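Local coordinates for protein yojF (Bacillus subtilis, PDB 1NJH), which is of unknown function, belonging to the uncharacterised DUF1806 family, and folds as an antiparallel beta sheet with one short helix, at residues E17-R22 with I112-F117; Y87-D90 with R94-M97. All blocks are in the same frame, centred on the assembly; numbering follows the deposited sequence. Where two conformers were deposited one is given.

From the N terminus the chain runs through helix 9-18 and leaves it at residues 17-22, the first half of interaction 1. Most of the antiparallel sheet follows before residues 112-117, at the end of strand 106-113, come back to this point and close a long loop. Interaction 2 is nested inside that loop: strand 78-89 reaches Asp90, turns within a few residues, and returns from Arg94 as strand 95-101, a local hairpin. Strands 95-101 and 106-113 are neighbours in the sheet, so the two contacts touch: Ile112 N lies 2.9 Å from Leu95 O, probably hydrogen-bonded, and Arg94 packs on Ser113 and Phe117. Together they tie the helix exit to the sheet beside the hairpin turn.

Interaction 1 (E17-R22 with I112-F117); sequences ERYADR and ISEKPF
Tyr19 and Glu114 bring the two backbones to 7.7 Å between their CA atoms, where the chain leaves its helix through a type II turn, Tyr19 to Arg22, beside the end of a strand; side chains bridge the gap. The flat, largely apolar Tyr19 ring suits this junction. Ile112 CG2 sits over one face, 4.1 Å from the ring centroid, in a CH-pi contact. Glu114 CG meets the ring edge, 4.0 Å from Tyr19 CE1. Its chain, extended beyond CG (chi2 176°), carries the carboxylate on to Arg22, where OE1 makes a long, weak salt bridge with NE (3.4 Å), the guanidinium and carboxylate planes 71° apart; a water lies between the same two atoms, only weakly bound to NE. Arg22 also reaches back over its own turn, NH1 donating to Arg18 O at 2.8 Å in the carbonyl plane. A leucine in place of Arg22 would probably leave Arg18 O without this donor and Glu114 OE1 without its positive mate. Asn93, in the turn between strands 78-89 and 95-101, accepts the Tyr19 hydroxyl on its backbone carbonyl and gives its ND2 to Glu114 OE2, while Val24 of strand 24-32 packs against both Tyr19 and Ile112.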
loop_
_atom_site.group_PDB
_atom_site.type_symbol
_atom_site.label_atom_id
_atom_site.label_comp_id
_atom_site.label_asym_id
_atom_site.label_seq_id
_atom_site.Cartn_x
_atom_site.Cartn_y
_atom_site.Cartn_z
ATOM N N GLU A 17 -19.255 2.946 3.158
ATOM C CA GLU A 17 -19.790 3.891 4.132
ATOM C C GLU A 17 -20.061 3.200 5.464
ATOM O O GLU A 17 -20.056 3.829 6.520
ATOM C CB GLU A 17 -21.061 4.533 3.564
ATOM C CG GLU A 17 -20.804 5.094 2.182
ATOM C CD GLU A 17 -22.014 5.707 1.517
ATOM O OE1 GLU A 17 -23.143 5.225 1.753
ATOM O OE2 GLU A 17 -21.823 6.656 0.726
ATOM N N ARG A 18 -20.277 1.893 5.399
ATOM C CA ARG A 18 -20.541 1.088 6.582
ATOM C C ARG A 18 -19.359 1.123 7.552
ATOM O O ARG A 18 -19.541 1.238 8.764
ATOM C CB ARG A 18 -20.810 -0.355 6.154
ATOM C CG ARG A 18 -21.184 -1.311 7.272
ATOM C CD ARG A 18 -21.077 -2.749 6.779
ATOM N NE ARG A 18 -21.734 -2.928 5.486
ATOM C CZ ARG A 18 -21.594 -4.002 4.715
ATOM N NH1 ARG A 18 -20.817 -5.003 5.104
ATOM N NH2 ARG A 18 -22.226 -4.072 3.551
ATOM N N TYR A 19 -18.147 1.041 7.007
ATOM C CA TYR A 19 -16.927 1.025 7.816
ATOM C C TYR A 19 -16.332 2.401 8.092
ATOM O O TYR A 19 -15.292 2.500 8.737
ATOM C CB TYR A 19 -15.834 0.184 7.141
ATOM C CG TYR A 19 -16.213 -1.242 6.844
ATOM C CD1 TYR A 19 -16.188 -2.219 7.837
ATOM C CD2 TYR A 19 -16.606 -1.615 5.561
ATOM C CE1 TYR A 19 -16.549 -3.542 7.550
ATOM C CE2 TYR A 19 -16.968 -2.921 5.269
ATOM C CZ TYR A 19 -16.939 -3.878 6.265
ATOM O OH TYR A 19 -17.330 -5.163 5.961
ATOM N N ALA A 20 -16.970 3.460 7.601
ATOM C CA ALA A 20 -16.452 4.807 7.829
ATOM C C ALA A 20 -16.642 5.272 9.273
ATOM O O ALA A 20 -17.602 4.884 9.938
ATOM C CB ALA A 20 -17.129 5.794 6.878
ATOM N N ASP A 21 -15.695 6.078 9.747
ATOM C CA ASP A 21 -15.709 6.690 11.072
ATOM C C ASP A 21 -15.373 5.859 12.295
ATOM O O ASP A 21 -15.551 6.307 13.430
ATOM C CB ASP A 21 -17.038 7.428 11.270
ATOM C CG ASP A 21 -17.256 8.489 10.209
ATOM O OD1 ASP A 21 -16.306 9.255 9.957
ATOM O OD2 ASP A 21 -18.360 8.554 9.625
ATOM N N ARG A 22 -14.887 4.649 12.071
ATOM C CA ARG A 22 -14.467 3.805 13.177
ATOM C C ARG A 22 -13.209 3.086 12.714
ATOM O O ARG A 22 -13.007 2.881 11.514
ATOM C CB ARG A 22 -15.554 2.803 13.565
ATOM C CG ARG A 22 -15.865 1.723 12.547
ATOM C CD ARG A 22 -16.560 0.566 13.254
ATOM N NE ARG A 22 -17.089 -0.427 12.330
ATOM C CZ ARG A 22 -18.048 -0.175 11.447
ATOM N NH1 ARG A 22 -18.574 1.041 11.376
ATOM N NH2 ARG A 22 -18.479 -1.134 10.636
ATOM N N ILE A 112 -11.094 -4.660 3.684
ATOM C CA ILE A 112 -11.394 -3.879 4.881
ATOM C C ILE A 112 -12.122 -4.765 5.887
ATOM O O ILE A 112 -13.076 -5.446 5.522
ATOM C CB ILE A 112 -12.304 -2.670 4.506
ATOM C CG1 ILE A 112 -11.634 -1.862 3.388
ATOM C CG2 ILE A 112 -12.585 -1.819 5.738
ATOM C CD1 ILE A 112 -12.454 -0.722 2.811
ATOM N N SER A 113 -11.684 -4.720 7.143
ATOM C CA SER A 113 -12.273 -5.532 8.209
ATOM C C SER A 113 -12.239 -4.813 9.550
ATOM O O SER A 113 -11.363 -3.989 9.801
ATOM C CB SER A 113 -11.506 -6.853 8.323
ATOM O OG SER A 113 -12.048 -7.694 9.341
ATOM N N GLU A 114 -13.196 -5.129 10.419
ATOM C CA GLU A 114 -13.239 -4.531 11.738
ATOM C C GLU A 114 -12.211 -5.225 12.636
ATOM O O GLU A 114 -11.828 -4.706 13.682
ATOM C CB GLU A 114 -14.640 -4.673 12.332
ATOM C CG GLU A 114 -15.735 -4.139 11.427
ATOM C CD GLU A 114 -17.126 -4.376 11.982
ATOM O OE1 GLU A 114 -17.459 -3.777 13.025
ATOM O OE2 GLU A 114 -17.883 -5.165 11.374
ATOM N N LYS A 115 -11.753 -6.399 12.214
ATOM C CA LYS A 115 -10.769 -7.147 12.985
ATOM C C LYS A 115 -9.542 -7.450 12.134
ATOM O O LYS A 115 -9.619 -7.449 10.914
ATOM C CB LYS A 115 -11.369 -8.467 13.468
ATOM C CG LYS A 115 -12.502 -8.315 14.457
ATOM C CD LYS A 115 -13.066 -9.680 14.798
ATOM C CE LYS A 115 -14.274 -9.577 15.707
ATOM N NZ LYS A 115 -14.858 -10.929 15.934
ATOM N N PRO A 116 -8.392 -7.722 12.774
ATOM C CA PRO A 116 -7.159 -8.030 12.046
ATOM C C PRO A 116 -7.321 -9.202 11.083
ATOM O O PRO A 116 -8.055 -10.166 11.352
ATOM C CB PRO A 116 -6.171 -8.379 13.169
ATOM C CG PRO A 116 -6.643 -7.544 14.300
ATOM C CD PRO A 116 -8.143 -7.706 14.227
ATOM N N PHE A 117 -6.625 -9.131 9.957
ATOM C CA PHE A 117 -6.655 -10.224 8.998
ATOM C C PHE A 117 -5.623 -11.253 9.458
ATOM O O PHE A 117 -4.506 -10.888 9.810
ATOM C CB PHE A 117 -6.239 -9.729 7.616
ATOM C CG PHE A 117 -7.281 -8.916 6.923
ATOM C CD1 PHE A 117 -8.299 -9.539 6.215
ATOM C CD2 PHE A 117 -7.266 -7.524 7.006
ATOM C CE1 PHE A 117 -9.302 -8.784 5.592
ATOM C CE2 PHE A 117 -8.258 -6.761 6.388
ATOM C CZ PHE A 117 -9.272 -7.387 5.686
HETATM O O HOH W 1 -15.991 -2.287 14.414
#

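Interaction 2 (Y87-D90 with R94-M97)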
loop_
_atom_site.group_PDB
_atom_site.type_symbol
_atom_site.label_atom_id
_atom_site.label_comp_id
_atom_site.label_asym_id
_atom_site.label_seq_id
_atom_site.Cartn_x
_atom_site.Cartn_y
_atom_site.Cartn_z
ATOM N N TYR A 87 -15.672 -8.339 -6.092
ATOM C CA TYR A 87 -15.776 -8.163 -4.653
ATOM C C TYR A 87 -16.761 -9.127 -4.016
ATOM O O TYR A 87 -17.417 -9.919 -4.694
ATOM C CB TYR A 87 -16.273 -6.746 -4.337
ATOM C CG TYR A 87 -17.790 -6.600 -4.423
ATOM C CD1 TYR A 87 -18.543 -6.283 -3.293
ATOM C CD2 TYR A 87 -18.463 -6.795 -5.626
ATOM C CE1 TYR A 87 -19.935 -6.169 -3.361
ATOM C CE2 TYR A 87 -19.856 -6.679 -5.706
ATOM C CZ TYR A 87 -20.583 -6.367 -4.573
ATOM O OH TYR A 87 -21.958 -6.251 -4.648
ATOM N N THR A 88 -16.863 -9.009 -2.698
ATOM C CA THR A 88 -17.815 -9.761 -1.898
ATOM C C THR A 88 -17.685 -9.270 -0.475
ATOM O O THR A 88 -16.748 -8.550 -0.130
ATOM C CB THR A 88 -17.557 -11.275 -1.892
ATOM O OG1 THR A 88 -18.707 -11.938 -1.335
ATOM C CG2 THR A 88 -16.350 -11.615 -1.020
ATOM N N VAL A 89 -18.647 -9.649 0.348
ATOM C CA VAL A 89 -18.629 -9.311 1.754
ATOM C C VAL A 89 -18.778 -10.691 2.350
ATOM O O VAL A 89 -19.814 -11.331 2.168
ATOM C CB VAL A 89 -19.808 -8.419 2.128
ATOM C CG1 VAL A 89 -19.890 -8.269 3.640
ATOM C CG2 VAL A 89 -19.638 -7.058 1.454
ATOM N N ASP A 90 -17.743 -11.159 3.041
ATOM C CA ASP A 90 -17.760 -12.504 3.594
ATOM C C ASP A 90 -18.518 -12.712 4.890
ATOM O O ASP A 90 -19.104 -11.785 5.441
ATOM C CB ASP A 90 -16.325 -13.030 3.721
ATOM C CG ASP A 90 -15.502 -12.281 4.747
ATOM O OD1 ASP A 90 -14.269 -12.433 4.694
ATOM O OD2 ASP A 90 -16.068 -11.563 5.602
ATOM N N ARG A 94 -16.400 -8.881 6.042
ATOM C CA ARG A 94 -15.220 -8.154 5.591
ATOM C C ARG A 94 -15.404 -7.853 4.116
ATOM O O ARG A 94 -15.755 -8.742 3.331
ATOM C CB ARG A 94 -13.950 -8.986 5.819
ATOM C CG ARG A 94 -13.702 -9.321 7.273
ATOM C CD ARG A 94 -12.427 -10.130 7.450
ATOM N NE ARG A 94 -12.427 -11.356 6.657
ATOM C CZ ARG A 94 -11.473 -12.280 6.725
ATOM N NH1 ARG A 94 -10.450 -12.113 7.554
ATOM N NH2 ARG A 94 -11.534 -13.361 5.956
ATOM N N LEU A 95 -15.194 -6.591 3.739
ATOM C CA LEU A 95 -15.325 -6.195 2.350
ATOM C C LEU A 95 -14.020 -6.540 1.639
ATOM O O LEU A 95 -12.953 -5.991 1.944
ATOM C CB LEU A 95 -15.623 -4.686 2.229
ATOM C CG LEU A 95 -15.606 -4.060 0.825
ATOM C CD1 LEU A 95 -16.720 -4.664 -0.035
ATOM C CD2 LEU A 95 -15.811 -2.541 0.935
ATOM N N LEU A 96 -14.126 -7.472 0.701
ATOM C CA LEU A 96 -12.994 -7.941 -0.088
ATOM C C LEU A 96 -13.120 -7.489 -1.532
ATOM O O LEU A 96 -14.113 -7.786 -2.199
ATOM C CB LEU A 96 -12.932 -9.471 -0.062
ATOM C CG LEU A 96 -13.108 -10.118 1.307
ATOM C CD1 LEU A 96 -12.975 -11.613 1.158
ATOM C CD2 LEU A 96 -12.096 -9.568 2.287
HETATM N N MSE A 97 -12.122 -6.770 -2.032
HETATM C CA MSE A 97 -12.179 -6.321 -3.413
HETATM C C MSE A 97 -10.889 -6.686 -4.130
HETATM O O MSE A 97 -9.819 -6.773 -3.518
HETATM C CB MSE A 97 -12.398 -4.807 -3.461
HETATM C CG MSE A 97 -13.709 -4.388 -2.858
HETATM SE SE MSE A 97 -13.750 -2.481 -2.597
HETATM C CE MSE A 97 -12.597 -2.389 -1.027
HETATM O O HOH W 2 -13.291 -14.469 3.642
#
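Residues 87-90 and 94-97 form the turn end of an antiparallel beta hairpin, strands 78-89 and 95-101, the axes of segments 87-89 and 95-97 approaching to 4.8 Å. Thr88 and Leu96 are the hydrogen-bonded pair, with Leu96 N to Thr88 O at 3.0 Å the straighter of their two bonds; Tyr87-Met97 and Val89-Leu95 are non-hydrogen-bonded pairs flanking it. Asp90 and Arg94 clasp the turn. With CG between the backbone N and the carbonyl carbon (chi1 67°), the Asp90 carboxylate reaches across: OD2 takes the Arg94 backbone N at 2.7 Å, from above the carboxylate plane, and OD1 receives NE at 2.9 Å on its syn lone pair and NH2 at 3.2 Å. Both donors hold OD1 in the guanidinium plane. A short acid and a long base suit these places, one spanning to the backbone while the other curls back. Thr88 and Leu96 lie side by side on one face, Thr88 CG2 lying 4.0 Å from Leu96 CD1. On the other, Leu95 CD1 touches Val89 CG2 and the edge of the Tyr87 ring, whose hydroxyl is hydrogen-bonded to Asp11. Helix 9-18 covers this second face, Val12 meeting Tyr87 and Leu16 meeting Leu95, while strand 106-113 pairs along the outer side of strand 95-101.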